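Local coordinates for protein alpha-L-arabinosidase (Xanthomonas axonopodis pv. citri, PDB 6D25) that probably removes L-arabinofuranose side groups from arabinoxylans as a trimeric family 51 glycoside hydrolase, at residues V377-I382 and T392-V397; T327-L332 and L346-V351; M210-A215 and T249-R254; K236-P241 and K258-L263. One frame throughout, in Å; residues are numbered along the deposited sequence.

All four contacts sit in or around the (beta/alpha)8 barrel, and all are largely buried. Contacts 1 and 2 lie deeper in the chain, about 9 Å apart between centres, and share a seam: Q379 OE1 of contact 1 meets T327 N of contact 2 at 2.8 Å. Both tie the loop after a barrel strand to a helix, mainly with polar bonds. Contacts 3 and 4 are about 11 Å apart between centres, on another part of the barrel. Contact 4 pairs strands 235-238 and 262-269, mostly through the backbone; contact 3, farther out, packs the helix between them, 246-256, against the preceding helix 212-224, apolar with a water-bridged rim beside the trimer interface.

Contact 1 of 4, residues V377-I382 and T392-V397; sequences VLQAMI and TPTYHV
T392 is the N-cap of helix 393-400, and its side chain ties that helix start to the loop that follows the last barrel strand, 366-371. With chi1 at 67°, its OG1 sits between the backbone N and the carbonyl carbon, placed to work in two directions. T392 OG1 accepts the capping bond from Y395 N and donates to A380 O at 2.7 Å, lying in the plane of that carbonyl on a lone pair. One residue further along the loop, M381 O takes the backbone N of T392 at 3.1 Å, this time with the donor well above the carbonyl plane. A second link runs between side chains. Q379, stretched out beyond CG, sends NE2 to T394 OG1 at 3.0 Å in an almost straight bond (173°) that lies in the amide plane; the two side chains meet at about a right angle. T394 OG1 also bonds N344 OD1, while Q379 OE1 takes T327 N. M381 fills in between: its bent chain brings CE to T394 CG2 at 3.5 Å, and its CB lies 4.0 Å from Y395 CD2. The Y395 hydroxyl goes on to A85 O in helix 80-88. In this buried place the loop carbonyls of A380 and M381 and both ends of the Q379 amide have partners, and the amide's rotation is thereby fixed.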
loop_
_atom_site.group_PDB
_atom_site.type_symbol
_atom_site.label_atom_id
_atom_site.label_comp_id
_atom_site.label_asym_id
_atom_site.label_seq_id
_atom_site.Cartn_x
_atom_site.Cartn_y
_atom_site.Cartn_z
ATOM N N VAL A 377 30.361 -12.498 5.791
ATOM C CA VAL A 377 29.769 -11.234 5.301
ATOM C C VAL A 377 30.067 -10.149 6.341
ATOM O O VAL A 377 29.815 -10.338 7.549
ATOM C CB VAL A 377 28.249 -11.387 5.124
ATOM C CG1 VAL A 377 27.569 -10.065 4.849
ATOM C CG2 VAL A 377 27.926 -12.397 4.028
ATOM N N LEU A 378 30.582 -9.030 5.851
ATOM C CA LEU A 378 30.908 -7.873 6.675
ATOM C C LEU A 378 31.737 -8.306 7.896
ATOM O O LEU A 378 32.687 -9.008 7.675
ATOM C CB LEU A 378 29.615 -7.112 7.000
ATOM C CG LEU A 378 29.020 -6.357 5.806
ATOM C CD1 LEU A 378 27.653 -5.792 6.128
ATOM C CD2 LEU A 378 29.934 -5.246 5.323
ATOM N N GLN A 379 31.408 -7.879 9.122
ATOM C CA GLN A 379 32.288 -8.091 10.292
ATOM C C GLN A 379 31.966 -9.454 10.910
ATOM O O GLN A 379 31.445 -9.524 12.033
ATOM C CB GLN A 379 32.149 -6.971 11.325
ATOM C CG GLN A 379 33.243 -7.041 12.388
ATOM C CD GLN A 379 33.250 -5.903 13.389
ATOM O OE1 GLN A 379 32.627 -4.855 13.157
ATOM N NE2 GLN A 379 33.978 -6.087 14.485
ATOM N N ALA A 380 32.315 -10.528 10.195
ATOM C CA ALA A 380 31.808 -11.850 10.488
ATOM C C ALA A 380 32.427 -12.491 11.736
ATOM O O ALA A 380 33.550 -12.170 12.151
ATOM C CB ALA A 380 32.061 -12.721 9.294
ATOM N N MET A 381 31.679 -13.450 12.322
ATOM C CA MET A 381 32.220 -14.304 13.362
ATOM C C MET A 381 33.181 -15.336 12.764
ATOM O O MET A 381 34.166 -15.737 13.385
ATOM C CB MET A 381 31.120 -15.095 14.084
ATOM C CG MET A 381 30.079 -14.293 14.799
ATOM S SD MET A 381 30.745 -13.021 15.927
ATOM C CE MET A 381 30.651 -11.600 14.884
ATOM N N ILE A 382 32.847 -15.805 11.586
ATOM C CA ILE A 382 33.446 -16.994 11.001
ATOM C C ILE A 382 33.618 -16.773 9.503
ATOM O O ILE A 382 32.753 -16.146 8.914
ATOM C CB ILE A 382 32.552 -18.236 11.253
ATOM C CG1 ILE A 382 32.406 -18.522 12.745
ATOM C CG2 ILE A 382 33.047 -19.459 10.491
ATOM C CD1 ILE A 382 31.262 -19.451 13.059
ATOM N N THR A 392 37.199 -15.479 13.638
ATOM C CA THR A 392 37.780 -14.134 13.483
ATOM C C THR A 392 38.120 -13.535 14.858
ATOM O O THR A 392 37.632 -13.968 15.893
ATOM C CB THR A 392 36.813 -13.212 12.740
ATOM O OG1 THR A 392 35.674 -12.989 13.581
ATOM C CG2 THR A 392 36.416 -13.781 11.389
ATOM N N PRO A 393 38.918 -12.471 14.858
ATOM C CA PRO A 393 39.141 -11.715 16.068
ATOM C C PRO A 393 37.833 -11.255 16.719
ATOM O O PRO A 393 37.728 -11.250 17.942
ATOM C CB PRO A 393 40.018 -10.529 15.639
ATOM C CG PRO A 393 40.772 -11.089 14.491
ATOM C CD PRO A 393 39.740 -11.938 13.761
ATOM N N THR A 394 36.845 -10.905 15.914
ATOM C CA THR A 394 35.569 -10.434 16.428
ATOM C C THR A 394 34.865 -11.559 17.187
ATOM O O THR A 394 34.302 -11.315 18.245
ATOM C CB THR A 394 34.689 -9.894 15.290
ATOM O OG1 THR A 394 35.350 -8.789 14.697
ATOM C CG2 THR A 394 33.305 -9.488 15.756
ATOM N N TYR A 395 34.882 -12.779 16.670
ATOM C CA TYR A 395 34.344 -13.953 17.366
ATOM C C TYR A 395 34.882 -14.033 18.787
ATOM O O TYR A 395 34.126 -14.288 19.743
ATOM C CB TYR A 395 34.697 -15.235 16.614
ATOM C CG TYR A 395 34.290 -16.517 17.287
ATOM C CD1 TYR A 395 35.093 -17.157 18.212
ATOM C CD2 TYR A 395 33.074 -17.113 16.990
ATOM C CE1 TYR A 395 34.704 -18.332 18.838
ATOM C CE2 TYR A 395 32.685 -18.305 17.582
ATOM C CZ TYR A 395 33.506 -18.930 18.503
ATOM O OH TYR A 395 33.091 -20.111 19.074
ATOM N N HIS A 396 36.197 -13.858 18.912
ATOM C CA HIS A 396 36.857 -13.989 20.209
ATOM C C HIS A 396 36.376 -12.894 21.157
ATOM O O HIS A 396 36.330 -13.129 22.369
ATOM C CB HIS A 396 38.371 -13.963 20.049
ATOM C CG HIS A 396 38.883 -15.132 19.279
ATOM N ND1 HIS A 396 38.548 -16.443 19.597
ATOM C CD2 HIS A 396 39.698 -15.208 18.198
ATOM C CE1 HIS A 396 39.184 -17.267 18.786
ATOM N NE2 HIS A 396 39.840 -16.529 17.885
ATOM N N VAL A 397 36.000 -11.726 20.651
ATOM C CA VAL A 397 35.464 -10.696 21.551
ATOM C C VAL A 397 34.056 -11.097 22.045
ATOM O O VAL A 397 33.746 -10.939 23.246
ATOM C CB VAL A 397 35.465 -9.310 20.900
ATOM C CG1 VAL A 397 34.980 -8.262 21.902
ATOM C CG2 VAL A 397 36.844 -8.926 20.392
#

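Contact 2 of 4, residues T327-L332 and L346-V351; sequences TWYAPL and LRDALV
R347 opens the contact from the first turn of helix 346-361, reaching Y329 in the loop that joins barrel strand 319-325 to this helix, a strand-loop-helix step of the (beta/alpha)8 barrel. Its chain is extended as far as a bend at chi3 (57°), which turns the guanidinium face towards the phenol. The two planes are 23° apart, and Y329 CE1 comes over the guanidinium face, 3.2 Å from R347 NH2. R347 NE makes only a weak bond to Y329 OH, because the angle is poor; the stronger anchor of the group is NH2 to S279 O, and F283 adds a cation-pi contact. D348 comes next and carries most of the bonding. D348 OD1 accepts from Y329 OH at 2.6 Å, on the syn side but tilted out of the carboxylate plane, and from T327 OG1 at 2.8 Å, the two hydroxyls arriving from opposite faces of that plane. The carboxylate meets the Y329 ring at its edge, the planes 70° apart, while OD2 takes S345 N just ahead of the helix. The phenol oxygen is thus held chiefly by D348 OD1, with R347 packed against the ring. One turn on, V351 supplies the apolar end: V351 CG2 touches T327 CG2 at 3.7 Å.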
loop_
_atom_site.group_PDB
_atom_site.type_symbol
_atom_site.label_atom_id
_atom_site.label_comp_id
_atom_site.label_asym_id
_atom_site.label_seq_id
_atom_site.Cartn_x
_atom_site.Cartn_y
_atom_site.Cartn_z
ATOM N N THR A 327 31.851 -2.963 11.177
ATOM C CA THR A 327 32.683 -2.335 10.188
ATOM C C THR A 327 32.237 -2.726 8.780
ATOM O O THR A 327 31.809 -3.825 8.528
ATOM C CB THR A 327 34.158 -2.691 10.404
ATOM O OG1 THR A 327 34.319 -4.116 10.440
ATOM C CG2 THR A 327 34.677 -2.083 11.679
ATOM N N TRP A 328 32.431 -1.785 7.867
ATOM C CA TRP A 328 32.212 -2.006 6.440
ATOM C C TRP A 328 33.415 -1.448 5.675
ATOM O O TRP A 328 33.641 -0.243 5.682
ATOM C CB TRP A 328 30.898 -1.349 6.007
ATOM C CG TRP A 328 30.345 -1.827 4.699
ATOM C CD1 TRP A 328 31.034 -2.260 3.599
ATOM C CD2 TRP A 328 28.952 -1.862 4.336
ATOM N NE1 TRP A 328 30.170 -2.589 2.596
ATOM C CE2 TRP A 328 28.880 -2.349 3.010
ATOM C CE3 TRP A 328 27.771 -1.529 4.995
ATOM C CZ2 TRP A 328 27.673 -2.504 2.333
ATOM C CZ3 TRP A 328 26.568 -1.715 4.340
ATOM C CH2 TRP A 328 26.526 -2.202 3.027
ATOM N N TYR A 329 34.157 -2.361 5.038
ATOM C CA TYR A 329 35.381 -2.064 4.303
ATOM C C TYR A 329 35.179 -2.257 2.787
ATOM O O TYR A 329 34.152 -2.717 2.361
ATOM C CB TYR A 329 36.503 -2.999 4.784
ATOM C CG TYR A 329 36.830 -2.902 6.258
ATOM C CD1 TYR A 329 37.236 -1.691 6.818
ATOM C CD2 TYR A 329 36.795 -4.014 7.078
ATOM C CE1 TYR A 329 37.555 -1.593 8.168
ATOM C CE2 TYR A 329 37.140 -3.939 8.421
ATOM C CZ TYR A 329 37.511 -2.720 8.973
ATOM O OH TYR A 329 37.867 -2.623 10.299
ATOM N N ALA A 330 36.206 -1.947 2.004
ATOM C CA ALA A 330 36.267 -2.386 0.614
ATOM C C ALA A 330 36.166 -3.914 0.583
ATOM O O ALA A 330 36.691 -4.604 1.469
ATOM C CB ALA A 330 37.550 -1.933 -0.064
ATOM N N PRO A 331 35.565 -4.444 -0.461
ATOM C CA PRO A 331 35.599 -5.902 -0.663
ATOM C C PRO A 331 37.037 -6.385 -0.912
ATOM O O PRO A 331 37.846 -5.642 -1.474
ATOM C CB PRO A 331 34.725 -6.116 -1.901
ATOM C CG PRO A 331 34.902 -4.828 -2.691
ATOM C CD PRO A 331 35.034 -3.735 -1.652
ATOM N N LEU A 332 37.360 -7.605 -0.486
ATOM C CA LEU A 332 38.672 -8.129 -0.751
ATOM C C LEU A 332 38.908 -8.217 -2.263
ATOM O O LEU A 332 37.993 -8.514 -3.035
ATOM C CB LEU A 332 38.813 -9.517 -0.115
ATOM C CG LEU A 332 38.962 -9.518 1.403
ATOM C CD1 LEU A 332 38.647 -10.893 1.977
ATOM C CD2 LEU A 332 40.333 -9.048 1.817
ATOM N N LEU A 346 42.638 -7.359 14.181
ATOM C CA LEU A 346 42.643 -6.853 15.561
ATOM C C LEU A 346 41.818 -5.552 15.674
ATOM O O LEU A 346 41.161 -5.306 16.721
ATOM C CB LEU A 346 44.077 -6.636 16.025
ATOM C CG LEU A 346 44.250 -6.142 17.458
ATOM C CD1 LEU A 346 43.653 -7.112 18.475
ATOM C CD2 LEU A 346 45.744 -5.865 17.736
ATOM N N ARG A 347 41.854 -4.729 14.633
ATOM C CA ARG A 347 41.075 -3.479 14.626
ATOM C C ARG A 347 39.568 -3.786 14.830
ATOM O O ARG A 347 38.855 -3.098 15.568
ATOM C CB ARG A 347 41.323 -2.745 13.307
ATOM C CG ARG A 347 40.648 -1.377 13.209
ATOM C CD ARG A 347 40.966 -0.650 11.913
ATOM N NE ARG A 347 40.600 -1.426 10.742
ATOM C CZ ARG A 347 40.906 -1.067 9.480
ATOM N NH1 ARG A 347 41.399 0.139 9.231
ATOM N NH2 ARG A 347 40.753 -1.941 8.498
ATOM N N ASP A 348 39.093 -4.826 14.165
ATOM C CA ASP A 348 37.677 -5.257 14.253
ATOM C C ASP A 348 37.362 -5.769 15.656
ATOM O O ASP A 348 36.257 -5.524 16.166
ATOM C CB ASP A 348 37.357 -6.245 13.149
ATOM C CG ASP A 348 37.569 -5.594 11.791
ATOM O OD1 ASP A 348 36.805 -4.632 11.499
ATOM O OD2 ASP A 348 38.546 -5.950 11.073
ATOM N N ALA A 349 38.312 -6.470 16.284
ATOM C CA ALA A 349 38.113 -6.889 17.684
ATOM C C ALA A 349 37.869 -5.659 18.560
ATOM O O ALA A 349 36.936 -5.663 19.373
ATOM C CB ALA A 349 39.291 -7.660 18.165
ATOM N N LEU A 350 38.723 -4.626 18.422
ATOM C CA LEU A 350 38.518 -3.429 19.254
ATOM C C LEU A 350 37.173 -2.760 18.947
ATOM O O LEU A 350 36.532 -2.218 19.868
ATOM C CB LEU A 350 39.696 -2.455 19.090
ATOM C CG LEU A 350 40.831 -2.692 20.089
ATOM C CD1 LEU A 350 41.688 -3.892 19.708
ATOM C CD2 LEU A 350 41.700 -1.489 20.250
ATOM N N VAL A 351 36.768 -2.736 17.669
ATOM C CA VAL A 351 35.469 -2.202 17.333
ATOM C C VAL A 351 34.395 -2.926 18.153
ATOM O O VAL A 351 33.523 -2.284 18.757
ATOM C CB VAL A 351 35.172 -2.260 15.821
ATOM C CG1 VAL A 351 33.702 -2.096 15.519
ATOM C CG2 VAL A 351 35.989 -1.214 15.078
#

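Contact 3 of 4, residues M210-A215 and T249-R254; sequences MRVEYA and TEVMMR
V212 and V251 mark the closest backbone approach, their CA atoms 6.5 Å apart where the first turn of helix 212-224, with R211 as its N-cap, comes up against the middle of helix 246-256. No hydrogen bond spans the two segments directly. V212 spreads its methyls over two neighbours: CG1 lies 3.6 Å from V251 CB, and CG2 lies 3.7 Å from M252 CG. The M252 chain, bent at chi2 and chi3, slides back past the valine in the opposite direction, its SD packing loosely near A215 C. At the rim the contact turns polar. E213 OE2 accepts from H247 NE2 and from a water at 2.7 Å; the same water accepts from R254 NH2 at 3.3 Å, in the guanidinium plane. With 5.3 Å between E213 OE2 and R254 NH2, the opposite charges are joined through that water and not directly. Beyond these residues R211 makes a salt bridge to D217 of a second subunit, and Y214 packs on Y214 of the third. Apolar packing between successive helices of the outer layer is typical of the (beta/alpha)8 barrel, and here it runs next to the trimer interface.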
loop_
_atom_site.group_PDB
_atom_site.type_symbol
_atom_site.label_atom_id
_atom_site.label_comp_id
_atom_site.label_asym_id
_atom_site.label_seq_id
_atom_site.Cartn_x
_atom_site.Cartn_y
_atom_site.Cartn_z
ATOM N N MET A 210 11.124 5.409 1.769
ATOM C CA MET A 210 9.979 6.039 2.414
ATOM C C MET A 210 10.409 7.242 3.255
ATOM O O MET A 210 11.381 7.148 4.011
ATOM C CB MET A 210 9.266 5.033 3.310
ATOM C CG MET A 210 8.740 3.820 2.578
ATOM S SD MET A 210 7.737 2.801 3.713
ATOM C CE MET A 210 7.504 1.314 2.736
ATOM N N ARG A 211 9.664 8.321 3.179
ATOM C CA ARG A 211 9.683 9.340 4.225
ATOM C C ARG A 211 9.140 8.728 5.526
ATOM O O ARG A 211 8.255 7.858 5.480
ATOM C CB ARG A 211 8.717 10.489 3.945
ATOM C CG ARG A 211 8.837 11.216 2.637
ATOM C CD ARG A 211 7.788 12.330 2.546
ATOM N NE ARG A 211 6.398 11.913 2.573
ATOM C CZ ARG A 211 5.441 12.448 3.352
ATOM N NH1 ARG A 211 5.684 13.457 4.172
ATOM N NH2 ARG A 211 4.224 11.941 3.338
ATOM N N VAL A 212 9.644 9.199 6.668
ATOM C CA VAL A 212 9.212 8.613 7.942
ATOM C C VAL A 212 7.698 8.788 8.133
ATOM O O VAL A 212 7.088 7.880 8.681
ATOM C CB VAL A 212 9.990 9.165 9.142
ATOM C CG1 VAL A 212 9.781 10.650 9.353
ATOM C CG2 VAL A 212 9.693 8.366 10.386
ATOM N N GLU A 213 7.125 9.878 7.678
ATOM C CA GLU A 213 5.674 10.099 7.864
ATOM C C GLU A 213 4.878 8.960 7.194
ATOM O O GLU A 213 3.872 8.444 7.767
ATOM C CB GLU A 213 5.241 11.452 7.323
ATOM C CG GLU A 213 5.808 12.654 8.077
ATOM C CD GLU A 213 7.257 13.060 7.793
ATOM O OE1 GLU A 213 7.926 12.451 6.907
ATOM O OE2 GLU A 213 7.750 13.988 8.505
ATOM N N TYR A 214 5.354 8.486 6.059
ATOM C CA TYR A 214 4.718 7.394 5.321
ATOM C C TYR A 214 5.047 6.057 5.978
ATOM O O TYR A 214 4.161 5.220 6.185
ATOM C CB TYR A 214 5.152 7.434 3.842
ATOM C CG TYR A 214 4.557 6.363 2.969
ATOM C CD1 TYR A 214 3.180 6.182 2.886
ATOM C CD2 TYR A 214 5.355 5.558 2.200
ATOM C CE1 TYR A 214 2.621 5.182 2.092
ATOM C CE2 TYR A 214 4.824 4.585 1.364
ATOM C CZ TYR A 214 3.445 4.392 1.307
ATOM O OH TYR A 214 2.914 3.458 0.468
ATOM N N ALA A 215 6.297 5.858 6.348
ATOM C CA ALA A 215 6.722 4.634 7.003
ATOM C C ALA A 215 5.946 4.403 8.307
ATOM O O ALA A 215 5.696 3.257 8.641
ATOM C CB ALA A 215 8.207 4.663 7.280
ATOM N N THR A 249 13.398 9.067 14.196
ATOM C CA THR A 249 13.031 8.602 15.533
ATOM C C THR A 249 11.865 9.415 16.107
ATOM O O THR A 249 10.968 8.853 16.684
ATOM C CB THR A 249 14.239 8.717 16.478
ATOM O OG1 THR A 249 15.302 7.990 15.883
ATOM C CG2 THR A 249 13.957 8.166 17.857
ATOM N N GLU A 250 11.927 10.732 15.980
ATOM C CA GLU A 250 10.906 11.619 16.485
ATOM C C GLU A 250 9.525 11.205 15.923
ATOM O O GLU A 250 8.546 11.088 16.678
ATOM C CB GLU A 250 11.255 13.059 16.114
ATOM C CG GLU A 250 10.162 14.045 16.397
ATOM C CD GLU A 250 10.060 14.471 17.842
ATOM O OE1 GLU A 250 11.076 14.428 18.554
ATOM O OE2 GLU A 250 8.939 14.883 18.235
ATOM N N VAL A 251 9.424 11.040 14.600
ATOM C CA VAL A 251 8.121 10.769 14.012
ATOM C C VAL A 251 7.690 9.345 14.337
ATOM O O VAL A 251 6.519 9.140 14.654
ATOM C CB VAL A 251 8.118 11.048 12.496
ATOM C CG1 VAL A 251 6.818 10.604 11.853
ATOM C CG2 VAL A 251 8.374 12.526 12.249
ATOM N N MET A 252 8.568 8.362 14.223
ATOM C CA MET A 252 8.134 6.995 14.481
ATOM C C MET A 252 7.626 6.895 15.930
ATOM O O MET A 252 6.612 6.222 16.182
ATOM C CB MET A 252 9.243 5.955 14.314
ATOM C CG MET A 252 9.637 5.712 12.919
ATOM S SD MET A 252 8.330 4.980 11.831
ATOM C CE MET A 252 7.672 3.723 12.896
ATOM N N MET A 253 8.327 7.521 16.877
ATOM C CA MET A 253 7.903 7.419 18.276
ATOM C C MET A 253 6.614 8.225 18.496
ATOM O O MET A 253 5.680 7.728 19.141
ATOM C CB MET A 253 9.028 7.900 19.224
ATOM C CG MET A 253 10.212 6.989 19.259
ATOM S SD MET A 253 9.864 5.295 19.758
ATOM C CE MET A 253 9.568 5.567 21.504
ATOM N N ARG A 254 6.562 9.452 17.976
ATOM C CA ARG A 254 5.380 10.296 18.133
ATOM C C ARG A 254 4.146 9.555 17.577
ATOM O O ARG A 254 3.081 9.580 18.167
ATOM C CB ARG A 254 5.510 11.622 17.379
ATOM C CG ARG A 254 4.332 12.577 17.491
ATOM C CD ARG A 254 4.617 13.818 16.614
ATOM N NE ARG A 254 4.429 13.530 15.182
ATOM C CZ ARG A 254 5.131 14.055 14.178
ATOM N NH1 ARG A 254 6.089 14.944 14.397
ATOM N NH2 ARG A 254 4.831 13.721 12.930
HETATM O O HOH W 1 6.252 15.182 10.387
#

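Contact 4 of 4, residues K236-P241 and K258-L263; sequences KIAPGP and KFMDGL
G262 offers a bare backbone, and the I237 side chain lies over its hydrogen-only alpha carbon, I237 CD1 folding in to 4.0 Å from G262 CA. These are parallel barrel strands, 235-238 and 262-269, joined through helix 246-256 as a beta-alpha-beta crossover. On the other face of the sheet the bumps are A238 and L263. A238 CB lies 3.7 Å from M260 CE, with the CB and SD of the methionine also against it, and F219 of helix 212-224 covers the pair. L263, its CG anti to the backbone N (chi1 179°), pushes CD1 onto the flat backbone of G240, 3.6 Å from its CA, while CD2 brushes the P241 ring. Between the two faces the backbones pair in parallel, I237 beside G262 and A238 beside L263. A238 N gives to G262 O at 2.8 Å, and K236 O is held twice, by D261 N at 2.8 Å and by G262 N at 3.2 Å. K236 N goes to D261 OD2 at 2.8 Å, a nearly straight bond to the anti lone pair. The K236 ammonium turns away to Q223 O. Just ahead of strand 262-269, D261 thus extends the pairing with both its backbone N and its carboxylate, each bonded to K236.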
loop_
_atom_site.group_PDB
_atom_site.type_symbol
_atom_site.label_atom_id
_atom_site.label_comp_id
_atom_site.label_asym_id
_atom_site.label_seq_id
_atom_site.Cartn_x
_atom_site.Cartn_y
_atom_site.Cartn_z
ATOM N N LYS A 236 7.170 -6.966 18.420
ATOM C CA LYS A 236 7.261 -6.302 17.116
ATOM C C LYS A 236 8.298 -5.185 17.153
ATOM O O LYS A 236 8.224 -4.304 18.014
ATOM C CB LYS A 236 5.897 -5.725 16.741
ATOM C CG LYS A 236 4.813 -6.788 16.531
ATOM C CD LYS A 236 3.436 -6.215 16.706
ATOM C CE LYS A 236 2.359 -7.204 16.357
ATOM N NZ LYS A 236 1.020 -6.582 16.497
ATOM N N ILE A 237 9.222 -5.238 16.230
ATOM C CA ILE A 237 10.270 -4.244 16.100
ATOM C C ILE A 237 9.950 -3.328 14.914
ATOM O O ILE A 237 9.857 -3.791 13.774
ATOM C CB ILE A 237 11.643 -4.900 15.891
ATOM C CG1 ILE A 237 11.917 -6.050 16.870
ATOM C CG2 ILE A 237 12.745 -3.805 15.903
ATOM C CD1 ILE A 237 11.759 -5.696 18.259
ATOM N N ALA A 238 9.778 -2.046 15.192
ATOM C CA ALA A 238 9.523 -1.036 14.180
ATOM C C ALA A 238 10.815 -0.586 13.490
ATOM O O ALA A 238 11.873 -0.515 14.103
ATOM C CB ALA A 238 8.815 0.132 14.812
ATOM N N PRO A 239 10.699 -0.214 12.222
ATOM C CA PRO A 239 11.802 0.252 11.370
ATOM C C PRO A 239 12.230 1.666 11.806
ATOM O O PRO A 239 11.443 2.591 11.813
ATOM C CB PRO A 239 11.182 0.188 9.966
ATOM C CG PRO A 239 9.757 0.489 10.190
ATOM C CD PRO A 239 9.441 -0.244 11.467
ATOM N N GLY A 240 13.448 1.768 12.299
ATOM C CA GLY A 240 13.952 3.002 12.888
ATOM C C GLY A 240 15.030 3.654 12.028
ATOM O O GLY A 240 15.160 3.371 10.842
ATOM N N PRO A 241 15.788 4.603 12.616
ATOM C CA PRO A 241 16.685 5.468 11.904
ATOM C C PRO A 241 17.994 4.793 11.449
ATOM O O PRO A 241 18.469 3.812 12.046
ATOM C CB PRO A 241 17.039 6.526 12.928
ATOM C CG PRO A 241 16.987 5.784 14.231
ATOM C CD PRO A 241 15.791 4.863 14.046
ATOM N N LYS A 258 3.088 3.340 20.691
ATOM C CA LYS A 258 2.177 2.395 21.388
ATOM C C LYS A 258 2.069 1.063 20.643
ATOM O O LYS A 258 1.561 0.141 21.226
ATOM C CB LYS A 258 0.797 3.004 21.578
ATOM C CG LYS A 258 0.889 4.095 22.653
ATOM C CD LYS A 258 -0.322 4.936 22.846
ATOM C CE LYS A 258 0.037 6.256 23.507
ATOM N NZ LYS A 258 -1.179 7.071 23.731
ATOM N N PHE A 259 2.554 0.968 19.404
ATOM C CA PHE A 259 2.379 -0.256 18.630
ATOM C C PHE A 259 3.680 -1.034 18.450
ATOM O O PHE A 259 3.704 -1.963 17.631
ATOM C CB PHE A 259 1.791 0.065 17.258
ATOM C CG PHE A 259 0.449 0.720 17.338
ATOM C CD1 PHE A 259 -0.655 -0.014 17.775
ATOM C CD2 PHE A 259 0.302 2.064 17.077
ATOM C CE1 PHE A 259 -1.898 0.599 17.896
ATOM C CE2 PHE A 259 -0.947 2.662 17.157
ATOM C CZ PHE A 259 -2.042 1.937 17.594
ATOM N N MET A 260 4.759 -0.661 19.152
ATOM C CA MET A 260 6.020 -1.332 18.950
ATOM C C MET A 260 6.566 -1.801 20.302
ATOM O O MET A 260 6.298 -1.204 21.316
ATOM C CB MET A 260 7.026 -0.402 18.262
ATOM C CG MET A 260 7.220 0.919 18.967
ATOM S SD MET A 260 8.469 1.977 18.215
ATOM C CE MET A 260 7.520 2.847 16.961
ATOM N N ASP A 261 7.319 -2.888 20.263
ATOM C CA ASP A 261 8.080 -3.398 21.432
ATOM C C ASP A 261 9.541 -2.945 21.339
ATOM O O ASP A 261 10.266 -2.908 22.359
ATOM C CB ASP A 261 7.937 -4.923 21.507
ATOM C CG ASP A 261 6.475 -5.295 21.619
ATOM O OD1 ASP A 261 5.904 -4.972 22.662
ATOM O OD2 ASP A 261 5.872 -5.821 20.613
ATOM N N GLY A 262 9.962 -2.579 20.138
ATOM C CA GLY A 262 11.320 -2.117 19.894
ATOM C C GLY A 262 11.370 -1.220 18.670
ATOM O O GLY A 262 10.447 -1.273 17.799
ATOM N N LEU A 263 12.408 -0.398 18.590
ATOM C CA LEU A 263 12.662 0.479 17.455
ATOM C C LEU A 263 14.095 0.209 16.983
ATOM O O LEU A 263 15.008 0.316 17.779
ATOM C CB LEU A 263 12.509 1.938 17.869
ATOM C CG LEU A 263 12.769 2.949 16.749
ATOM C CD1 LEU A 263 11.677 2.880 15.713
ATOM C CD2 LEU A 263 12.856 4.357 17.287
#